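Local atomic coordinates of hypothetical protein TA0175 (Thermoplasma acidophilum, PDB entry 1KYT), a protein that catalyses the magnesium-dependent dephosphorylation of 2-phosphoglycolate to glycolate and, less efficiently, hydrolyses inorganic pyrophosphate. Residues V41-G46 against I57-N62; D153-V158 against F185-R190; L173-S178 against R190-A195. The protein carries 1 engineered substitution. All blocks are in the same frame, centred on the assembly; numbering follows the deposited sequence.

Contact 1 (V41-G46 against I57-N62)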
loop_
_atom_site.group_PDB
_atom_site.type_symbol
_atom_site.label_atom_id
_atom_site.label_comp_id
_atom_site.label_asym_id
_atom_site.label_seq_id
_atom_site.Cartn_x
_atom_site.Cartn_y
_atom_site.Cartn_z
ATOM N N VAL A 41 -13.073 -17.847 -3.529
ATOM C CA VAL A 41 -13.376 -16.485 -3.955
ATOM C C VAL A 41 -13.720 -15.571 -2.801
ATOM O O VAL A 41 -14.431 -15.961 -1.876
ATOM C CB VAL A 41 -14.559 -16.436 -4.955
ATOM C CG1 VAL A 41 -14.920 -14.968 -5.290
ATOM C CG2 VAL A 41 -14.173 -17.167 -6.243
ATOM N N SER A 42 -13.192 -14.355 -2.863
ATOM C CA SER A 42 -13.485 -13.343 -1.853
ATOM C C SER A 42 -13.959 -12.084 -2.564
ATOM O O SER A 42 -13.360 -11.648 -3.558
ATOM C CB SER A 42 -12.261 -13.007 -1.011
ATOM O OG SER A 42 -12.574 -11.967 -0.087
ATOM N N LEU A 43 -15.042 -11.509 -2.052
ATOM C CA LEU A 43 -15.595 -10.309 -2.632
ATOM C C LEU A 43 -15.253 -9.128 -1.747
ATOM O O LEU A 43 -15.265 -9.229 -0.528
ATOM C CB LEU A 43 -17.116 -10.423 -2.784
ATOM C CG LEU A 43 -17.675 -11.555 -3.657
ATOM C CD1 LEU A 43 -19.161 -11.269 -3.934
ATOM C CD2 LEU A 43 -16.903 -11.663 -4.970
ATOM N N LEU A 44 -14.931 -8.011 -2.380
ATOM C CA LEU A 44 -14.592 -6.799 -1.665
ATOM C C LEU A 44 -15.449 -5.673 -2.222
ATOM O O LEU A 44 -15.638 -5.565 -3.435
ATOM C CB LEU A 44 -13.103 -6.475 -1.825
ATOM C CG LEU A 44 -12.108 -7.510 -1.283
ATOM C CD1 LEU A 44 -11.890 -8.599 -2.307
ATOM C CD2 LEU A 44 -10.801 -6.831 -0.991
ATOM N N SER A 45 -15.972 -4.843 -1.334
ATOM C CA SER A 45 -16.829 -3.741 -1.752
ATOM C C SER A 45 -16.780 -2.576 -0.783
ATOM O O SER A 45 -16.307 -2.710 0.350
ATOM C CB SER A 45 -18.275 -4.228 -1.861
ATOM O OG SER A 45 -19.167 -3.137 -2.019
ATOM N N GLY A 46 -17.277 -1.430 -1.243
ATOM C CA GLY A 46 -17.336 -0.264 -0.402
ATOM C C GLY A 46 -18.669 -0.222 0.310
ATOM O O GLY A 46 -18.870 0.623 1.182
ATOM N N ILE A 57 -24.226 -15.208 0.467
ATOM C CA ILE A 57 -25.213 -16.277 0.575
ATOM C C ILE A 57 -26.045 -16.525 -0.689
ATOM O O ILE A 57 -26.355 -17.661 -0.997
ATOM C CB ILE A 57 -26.162 -16.050 1.785
ATOM C CG1 ILE A 57 -26.947 -14.749 1.617
ATOM C CG2 ILE A 57 -25.342 -15.963 3.086
ATOM C CD1 ILE A 57 -27.827 -14.433 2.802
ATOM N N PHE A 58 -26.390 -15.477 -1.427
ATOM C CA PHE A 58 -27.182 -15.661 -2.639
ATOM C C PHE A 58 -26.353 -16.016 -3.879
ATOM O O PHE A 58 -26.779 -16.833 -4.699
ATOM C CB PHE A 58 -28.039 -14.417 -2.911
ATOM C CG PHE A 58 -29.228 -14.299 -1.998
ATOM C CD1 PHE A 58 -30.266 -15.224 -2.068
ATOM C CD2 PHE A 58 -29.290 -13.296 -1.036
ATOM C CE1 PHE A 58 -31.349 -15.158 -1.191
ATOM C CE2 PHE A 58 -30.362 -13.219 -0.159
ATOM C CZ PHE A 58 -31.393 -14.150 -0.234
ATOM N N LEU A 59 -25.181 -15.408 -4.021
ATOM C CA LEU A 59 -24.331 -15.705 -5.160
ATOM C C LEU A 59 -23.605 -17.025 -4.912
ATOM O O LEU A 59 -23.365 -17.799 -5.843
ATOM C CB LEU A 59 -23.319 -14.574 -5.398
ATOM C CG LEU A 59 -23.840 -13.163 -5.694
ATOM C CD1 LEU A 59 -22.674 -12.296 -6.176
ATOM C CD2 LEU A 59 -24.921 -13.197 -6.769
ATOM N N GLY A 60 -23.270 -17.277 -3.652
ATOM C CA GLY A 60 -22.594 -18.508 -3.269
ATOM C C GLY A 60 -21.093 -18.348 -3.220
ATOM O O GLY A 60 -20.372 -19.107 -3.854
ATOM N N ILE A 61 -20.622 -17.362 -2.468
ATOM C CA ILE A 61 -19.192 -17.080 -2.352
ATOM C C ILE A 61 -18.654 -17.973 -1.229
ATOM O O ILE A 61 -19.226 -18.008 -0.149
ATOM C CB ILE A 61 -18.994 -15.567 -2.045
ATOM C CG1 ILE A 61 -19.629 -14.720 -3.164
ATOM C CG2 ILE A 61 -17.521 -15.239 -1.829
ATOM C CD1 ILE A 61 -19.393 -15.221 -4.599
ATOM N N ASN A 62 -17.584 -18.723 -1.488
ATOM C CA ASN A 62 -17.041 -19.634 -0.475
ATOM C C ASN A 62 -15.947 -19.034 0.389
ATOM O O ASN A 62 -15.475 -19.664 1.337
ATOM C CB ASN A 62 -16.525 -20.922 -1.121
ATOM C CG ASN A 62 -15.456 -20.661 -2.158
ATOM O OD1 ASN A 62 -14.877 -19.577 -2.201
ATOM N ND2 ASN A 62 -15.179 -21.662 -2.996
#

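Contact 2 (D153-V158 against F185-R190)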
loop_
_atom_site.group_PDB
_atom_site.type_symbol
_atom_site.label_atom_id
_atom_site.label_comp_id
_atom_site.label_asym_id
_atom_site.label_seq_id
_atom_site.Cartn_x
_atom_site.Cartn_y
_atom_site.Cartn_z
ATOM N N ASP A 153 -7.919 -0.183 3.402
ATOM C CA ASP A 153 -8.147 -0.422 1.973
ATOM C C ASP A 153 -8.087 -1.892 1.524
ATOM O O ASP A 153 -8.024 -2.821 2.330
ATOM C CB ASP A 153 -7.134 0.383 1.139
ATOM C CG ASP A 153 -5.687 -0.029 1.406
ATOM O OD1 ASP A 153 -5.445 -1.204 1.752
ATOM O OD2 ASP A 153 -4.786 0.820 1.258
ATOM N N LYS A 154 -8.101 -2.080 0.211
ATOM C CA LYS A 154 -8.072 -3.411 -0.374
ATOM C C LYS A 154 -6.767 -4.170 -0.131
ATOM O O LYS A 154 -6.767 -5.412 -0.081
ATOM C CB LYS A 154 -8.364 -3.325 -1.878
ATOM C CG LYS A 154 -9.763 -2.828 -2.222
ATOM C CD LYS A 154 -10.101 -3.146 -3.677
ATOM C CE LYS A 154 -11.484 -2.693 -4.048
ATOM N NZ LYS A 154 -11.631 -1.216 -4.163
ATOM N N ALA A 155 -5.657 -3.435 0.000
ATOM C CA ALA A 155 -4.359 -4.056 0.279
ATOM C C ALA A 155 -4.472 -4.719 1.654
ATOM O O ALA A 155 -4.018 -5.847 1.864
ATOM C CB ALA A 155 -3.253 -3.002 0.285
ATOM N N PHE A 156 -5.094 -4.013 2.591
ATOM C CA PHE A 156 -5.304 -4.548 3.933
ATOM C C PHE A 156 -6.083 -5.878 3.842
ATOM O O PHE A 156 -5.688 -6.906 4.415
ATOM C CB PHE A 156 -6.104 -3.536 4.759
ATOM C CG PHE A 156 -6.435 -3.998 6.147
ATOM C CD1 PHE A 156 -5.514 -3.859 7.176
ATOM C CD2 PHE A 156 -7.660 -4.611 6.419
ATOM C CE1 PHE A 156 -5.800 -4.321 8.454
ATOM C CE2 PHE A 156 -7.953 -5.082 7.708
ATOM C CZ PHE A 156 -7.030 -4.939 8.721
ATOM N N ALA A 157 -7.195 -5.841 3.123
ATOM C CA ALA A 157 -8.045 -7.014 2.970
ATOM C C ALA A 157 -7.347 -8.174 2.290
ATOM O O ALA A 157 -7.497 -9.315 2.722
ATOM C CB ALA A 157 -9.306 -6.658 2.206
ATOM N N VAL A 158 -6.584 -7.904 1.232
ATOM C CA VAL A 158 -5.910 -9.003 0.545
ATOM C C VAL A 158 -4.801 -9.591 1.418
ATOM O O VAL A 158 -4.609 -10.809 1.428
ATOM C CB VAL A 158 -5.345 -8.566 -0.836
ATOM C CG1 VAL A 158 -4.513 -9.696 -1.445
ATOM C CG2 VAL A 158 -6.497 -8.232 -1.774
ATOM N N PHE A 185 -3.437 -3.872 -6.331
ATOM C CA PHE A 185 -2.707 -4.242 -7.549
ATOM C C PHE A 185 -1.201 -4.017 -7.386
ATOM O O PHE A 185 -0.391 -4.625 -8.086
ATOM C CB PHE A 185 -3.219 -3.460 -8.766
ATOM C CG PHE A 185 -4.327 -4.153 -9.502
ATOM C CD1 PHE A 185 -5.586 -4.315 -8.912
ATOM C CD2 PHE A 185 -4.099 -4.700 -10.758
ATOM C CE1 PHE A 185 -6.594 -5.014 -9.562
ATOM C CE2 PHE A 185 -5.107 -5.403 -11.417
ATOM C CZ PHE A 185 -6.355 -5.562 -10.816
ATOM N N GLN A 186 -0.814 -3.147 -6.469
ATOM C CA GLN A 186 0.605 -2.907 -6.287
ATOM C C GLN A 186 1.259 -3.992 -5.435
ATOM O O GLN A 186 2.467 -3.970 -5.223
ATOM C CB GLN A 186 0.854 -1.500 -5.720
ATOM C CG GLN A 186 0.123 -1.139 -4.433
ATOM C CD GLN A 186 0.873 -1.551 -3.166
ATOM O OE1 GLN A 186 2.027 -1.165 -2.957
ATOM N NE2 GLN A 186 0.209 -2.320 -2.309
ATOM N N LEU A 187 0.462 -4.945 -4.951
ATOM C CA LEU A 187 0.997 -6.064 -4.175
ATOM C C LEU A 187 1.578 -7.080 -5.159
ATOM O O LEU A 187 1.262 -7.043 -6.342
ATOM C CB LEU A 187 -0.096 -6.733 -3.333
ATOM C CG LEU A 187 -0.746 -5.893 -2.237
ATOM C CD1 LEU A 187 -1.915 -6.658 -1.640
ATOM C CD2 LEU A 187 0.281 -5.556 -1.167
ATOM N N PRO A 188 2.413 -8.021 -4.679
ATOM C CA PRO A 188 3.035 -9.034 -5.540
ATOM C C PRO A 188 2.112 -10.165 -5.965
ATOM O O PRO A 188 2.562 -11.278 -6.240
ATOM C CB PRO A 188 4.210 -9.546 -4.691
ATOM C CG PRO A 188 4.362 -8.510 -3.604
ATOM C CD PRO A 188 2.957 -8.116 -3.322
ATOM N N VAL A 189 0.820 -9.865 -6.037
ATOM C CA VAL A 189 -0.179 -10.847 -6.417
ATOM C C VAL A 189 -0.323 -10.944 -7.929
ATOM O O VAL A 189 0.301 -10.181 -8.672
ATOM C CB VAL A 189 -1.537 -10.458 -5.839
ATOM C CG1 VAL A 189 -1.484 -10.472 -4.328
ATOM C CG2 VAL A 189 -1.911 -9.045 -6.334
ATOM N N ARG A 190 -1.145 -11.889 -8.381
ATOM C CA ARG A 190 -1.416 -12.037 -9.805
ATOM C C ARG A 190 -2.538 -11.027 -10.061
ATOM O O ARG A 190 -3.385 -10.801 -9.194
ATOM C CB ARG A 190 -1.894 -13.448 -10.141
ATOM C CG ARG A 190 -1.717 -13.806 -11.608
ATOM C CD ARG A 190 -0.242 -14.007 -11.947
ATOM N NE ARG A 190 0.330 -15.148 -11.231
ATOM C CZ ARG A 190 0.072 -16.420 -11.524
ATOM N NH1 ARG A 190 -0.741 -16.716 -12.522
ATOM N NH2 ARG A 190 0.607 -17.397 -10.805
#

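Contact 3 (L173-S178 against R190-A195). With CA (calcium ion), chain C; CA (calcium ion), chain D.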
loop_
_atom_site.group_PDB
_atom_site.type_symbol
_atom_site.label_atom_id
_atom_site.label_comp_id
_atom_site.label_asym_id
_atom_site.label_seq_id
_atom_site.Cartn_x
_atom_site.Cartn_y
_atom_site.Cartn_z
ATOM N N LEU A 173 -4.992 -14.059 -6.937
ATOM C CA LEU A 173 -5.332 -13.300 -8.130
ATOM C C LEU A 173 -6.257 -12.160 -7.693
ATOM O O LEU A 173 -7.195 -12.380 -6.920
ATOM C CB LEU A 173 -6.065 -14.196 -9.135
ATOM C CG LEU A 173 -6.809 -13.499 -10.278
ATOM C CD1 LEU A 173 -5.826 -12.672 -11.108
ATOM C CD2 LEU A 173 -7.517 -14.543 -11.137
ATOM N N VAL A 174 -5.988 -10.944 -8.156
ATOM C CA VAL A 174 -6.867 -9.825 -7.821
ATOM C C VAL A 174 -7.483 -9.275 -9.095
ATOM O O VAL A 174 -6.803 -9.162 -10.120
ATOM C CB VAL A 174 -6.122 -8.669 -7.100
ATOM C CG1 VAL A 174 -5.592 -9.148 -5.759
ATOM C CG2 VAL A 174 -5.023 -8.139 -7.974
ATOM N N ILE A 175 -8.774 -8.973 -9.037
ATOM C CA ILE A 175 -9.497 -8.408 -10.168
ATOM C C ILE A 175 -10.072 -7.049 -9.746
ATOM O O ILE A 175 -10.823 -6.939 -8.773
ATOM C CB ILE A 175 -10.616 -9.367 -10.646
ATOM C CG1 ILE A 175 -9.988 -10.708 -11.051
ATOM C CG2 ILE A 175 -11.372 -8.773 -11.828
ATOM C CD1 ILE A 175 -10.986 -11.817 -11.348
ATOM N N GLY A 176 -9.681 -6.015 -10.489
ATOM C CA GLY A 176 -10.119 -4.667 -10.215
ATOM C C GLY A 176 -10.291 -3.867 -11.491
ATOM O O GLY A 176 -10.211 -4.403 -12.606
ATOM N N ASP A 177 -10.506 -2.566 -11.359
ATOM C CA ASP A 177 -10.714 -1.799 -12.552
ATOM C C ASP A 177 -10.212 -0.380 -12.554
ATOM O O ASP A 177 -10.062 0.192 -13.612
ATOM C CB ASP A 177 -12.207 -1.815 -12.906
ATOM C CG ASP A 177 -13.041 -1.038 -11.914
ATOM O OD1 ASP A 177 -12.641 -0.965 -10.749
ATOM O OD2 ASP A 177 -14.104 -0.503 -12.281
ATOM N N SER A 178 -9.946 0.191 -11.382
ATOM C CA SER A 178 -9.505 1.572 -11.338
ATOM C C SER A 178 -8.521 1.918 -10.226
ATOM O O SER A 178 -7.955 1.040 -9.567
ATOM C CB SER A 178 -10.731 2.491 -11.253
ATOM O OG SER A 178 -11.569 2.121 -10.170
ATOM N N ARG A 190 -1.145 -11.889 -8.381
ATOM C CA ARG A 190 -1.416 -12.037 -9.805
ATOM C C ARG A 190 -2.538 -11.027 -10.061
ATOM O O ARG A 190 -3.385 -10.801 -9.194
ATOM C CB ARG A 190 -1.894 -13.448 -10.141
ATOM C CG ARG A 190 -1.717 -13.806 -11.608
ATOM C CD ARG A 190 -0.242 -14.007 -11.947
ATOM N NE ARG A 190 0.330 -15.148 -11.231
ATOM C CZ ARG A 190 0.072 -16.420 -11.524
ATOM N NH1 ARG A 190 -0.741 -16.716 -12.522
ATOM N NH2 ARG A 190 0.607 -17.397 -10.805
ATOM N N LYS A 191 -2.546 -10.435 -11.252
ATOM C CA LYS A 191 -3.516 -9.396 -11.585
ATOM C C LYS A 191 -4.219 -9.550 -12.921
ATOM O O LYS A 191 -3.602 -9.939 -13.918
ATOM C CB LYS A 191 -2.800 -8.047 -11.587
ATOM C CG LYS A 191 -2.117 -7.686 -10.289
ATOM C CD LYS A 191 -1.201 -6.494 -10.499
ATOM C CE LYS A 191 0.229 -6.846 -10.217
ATOM N NZ LYS A 191 0.429 -7.033 -8.763
ATOM N N ALA A 192 -5.501 -9.202 -12.944
ATOM C CA ALA A 192 -6.295 -9.251 -14.164
ATOM C C ALA A 192 -7.287 -8.108 -14.095
ATOM O O ALA A 192 -7.710 -7.710 -13.004
ATOM C CB ALA A 192 -7.023 -10.578 -14.288
ATOM N N CYS A 193 -7.642 -7.567 -15.254
ATOM C CA CYS A 193 -8.582 -6.453 -15.320
ATOM C C CYS A 193 -9.448 -6.501 -16.580
ATOM O O CYS A 193 -9.167 -7.255 -17.506
ATOM C CB CYS A 193 -7.814 -5.134 -15.274
ATOM S SG CYS A 193 -6.738 -4.873 -16.686
ATOM N N PRO A 194 -10.533 -5.709 -16.616
ATOM C CA PRO A 194 -11.439 -5.665 -17.773
ATOM C C PRO A 194 -10.942 -4.729 -18.880
ATOM O O PRO A 194 -9.979 -3.973 -18.689
ATOM C CB PRO A 194 -12.757 -5.209 -17.161
ATOM C CG PRO A 194 -12.293 -4.245 -16.069
ATOM C CD PRO A 194 -11.121 -5.019 -15.451
ATOM N N ALA A 195 -11.616 -4.765 -20.023
ATOM C CA ALA A 195 -11.226 -3.948 -21.166
ATOM C C ALA A 195 -11.374 -2.464 -20.922
ATOM O O ALA A 195 -10.702 -1.665 -21.573
ATOM C CB ALA A 195 -12.031 -4.352 -22.403
HETATM CA CA CA C . -12.656 -0.261 -8.406
HETATM CA CA CA D . -16.088 -0.888 -13.657
HETATM O O HOH W 1 -14.612 1.396 -8.391
HETATM O O HOH W 2 -13.904 -0.642 -6.008
HETATM O O HOH W 3 -17.114 1.193 -12.393
HETATM O O HOH W 4 -18.398 -1.768 -12.912
HETATM O O HOH W 5 -17.670 -0.257 -15.518
#

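Contact 1 (V41-G46 against I57-N62)
I61 wedges into the shallow hollow between V41 and L43, two residues apart on strand 40-44. Its CG1 rests 3.6 Å from L43 CD1, and the two side chains cross at about a right angle, with I61 CD1 alongside the same methyl. With CG1 anti to the carbonyl carbon (chi1 -58°), the second branch of I61 is turned to the strand backbone, where CG2 sits 3.2 Å from V41 O; V41 CG1 stands beside that methyl at 4.3 Å. At the far end of the hollow L59 CD1, toward the end of helix 49-60, adds a looser touch to L43 CD1, also at 4.3 Å. Cutting I61 back to an alanine is likely to open a gap beside L43 and leave L43 CD1 without its closest neighbour here. One residue on from I61, N62 OD1 accepts V41 N at 2.8 Å in a nearly straight bond (171°) that lies in the carbonyl plane, while its ND2 binds L39 O; these two bonds probably fix the amide's rotation. Helix 25-36 covers I61 through I31. This is the return from helix to sheet in a beta-alpha-beta unit of the HAD fold, and the chain leaving the strand leads to G46, a magnesium-binding residue. The packing is apolar apart from one methyl pressed on a carbonyl, and a single amide satisfies the V41 N-H that the strand turns toward it.

Contact 2 (D153-V158 against F185-R190)
L187 reaches from the loop 185-190 to helix 154-164 and does most of the touching. From CB the chain runs out through CG, which is anti to the carbonyl carbon, and continues extended to CD1 (chi2 173°), so that one methyl leads and the atoms behind it act as a stem. That methyl settles between A155 and V158, one helical turn apart: it lies 4.0 Å from V158 CG1, equally far from V158 CB, and 4.1 Å from A155 CA. The side chains of V158 and L187 slide past each other in opposite directions rather than meeting end on. V189 extends the patch, its CG1 reaching V158 CG1 at 4.3 Å, and Q186 brings NE2 near A155 CB while NE2 donates a hydrogen bond to P183 O. The first turn of the helix is fixed from its own end: D153 is the N-cap, and its OD1 accepts F156 N at 3.0 Å, met nearly head-on, with a weak second bond from A155 N. K154, a probable substrate-binding residue by similarity, turns elsewhere and pairs with D181. The outer side of this region borders the second subunit, whose P188 packs on F156. The packing across the contact is almost wholly apolar, at ordinary van der Waals distances, so the loop is seated by shape and hydrophobic burial, while polar bonds set the helix start within segment 153-158.

Contact 3 (L173-S178 against R190-A195)
V174 gives and takes the two hydrogen bonds between segments 173-178 and 190-195; the R190 backbone also bonds I172. V174 N donates to R190 O at 2.8 Å, the donor standing 26° out of the carbonyl plane, and V174 O accepts A192 N at 3.1 Å almost in line with the carbonyl. Longer CA-H...O contacts flank them, from L173 CA to R190 O and from I175 CA to A192 O, the latter at 3.4 Å, so R190 O is approached by both an N-H and a C-H. On one face V174 CG2 and K191 CG lie side by side at 3.7 Å, while on the opposite face L173 CD1 packs on A192 CB. K191 N donates to D206 OD2 and S178 N to D181 OD2. The charged ends are served elsewhere: the R190 chain, bent at its second and third torsions, makes a salt bridge from NE to D170 and a hydrogen bond from NH2 to H3 O, and K191 NZ donates to F185 O and V189 O. Past the strand ends P194 CD comes 3.0 Å from G176 O, and its ring flanks D177 CB. D177 then divides its carboxylate between two calcium ions, OD1 binding one at 2.4 Å and OD2 the other. D11, the nucleophile, shares the first ion with D181 and N180, and G14 O shares the second; waters fill further positions on both. These shared ligands are consistent with calcium occupying magnesium sites of the enzyme. The pair is part of a beta-alpha-beta unit through helix 182-185, with strand 7-11 bonded to L173 and I175 on the far edge of 172-175, and helix 215-223 covering L173, I175 and A192 through I220.

Along the chain contact 1 closes before contacts 2 and 3 open, and those two interleave: 153-158, 173-178, then 185-190 running into 190-195 through the shared R190. The centres of contacts 2 and 3 are about 11 Å apart, and those of contact 1 about 17 and 16 Å from them. Contacts 1 and 3 belong to the same mixed sheet, where strand 7-11 separates 40-44 from 172-175. Helix 154-164 covers this sheet, touching contact 1 where A157 meets L44; V189 packs on strand 172-175, and F185 on both 172-175 and 190-193. The C-terminal ends of these strands and the loops after them bring D11, G46 and D177 into one active-site region.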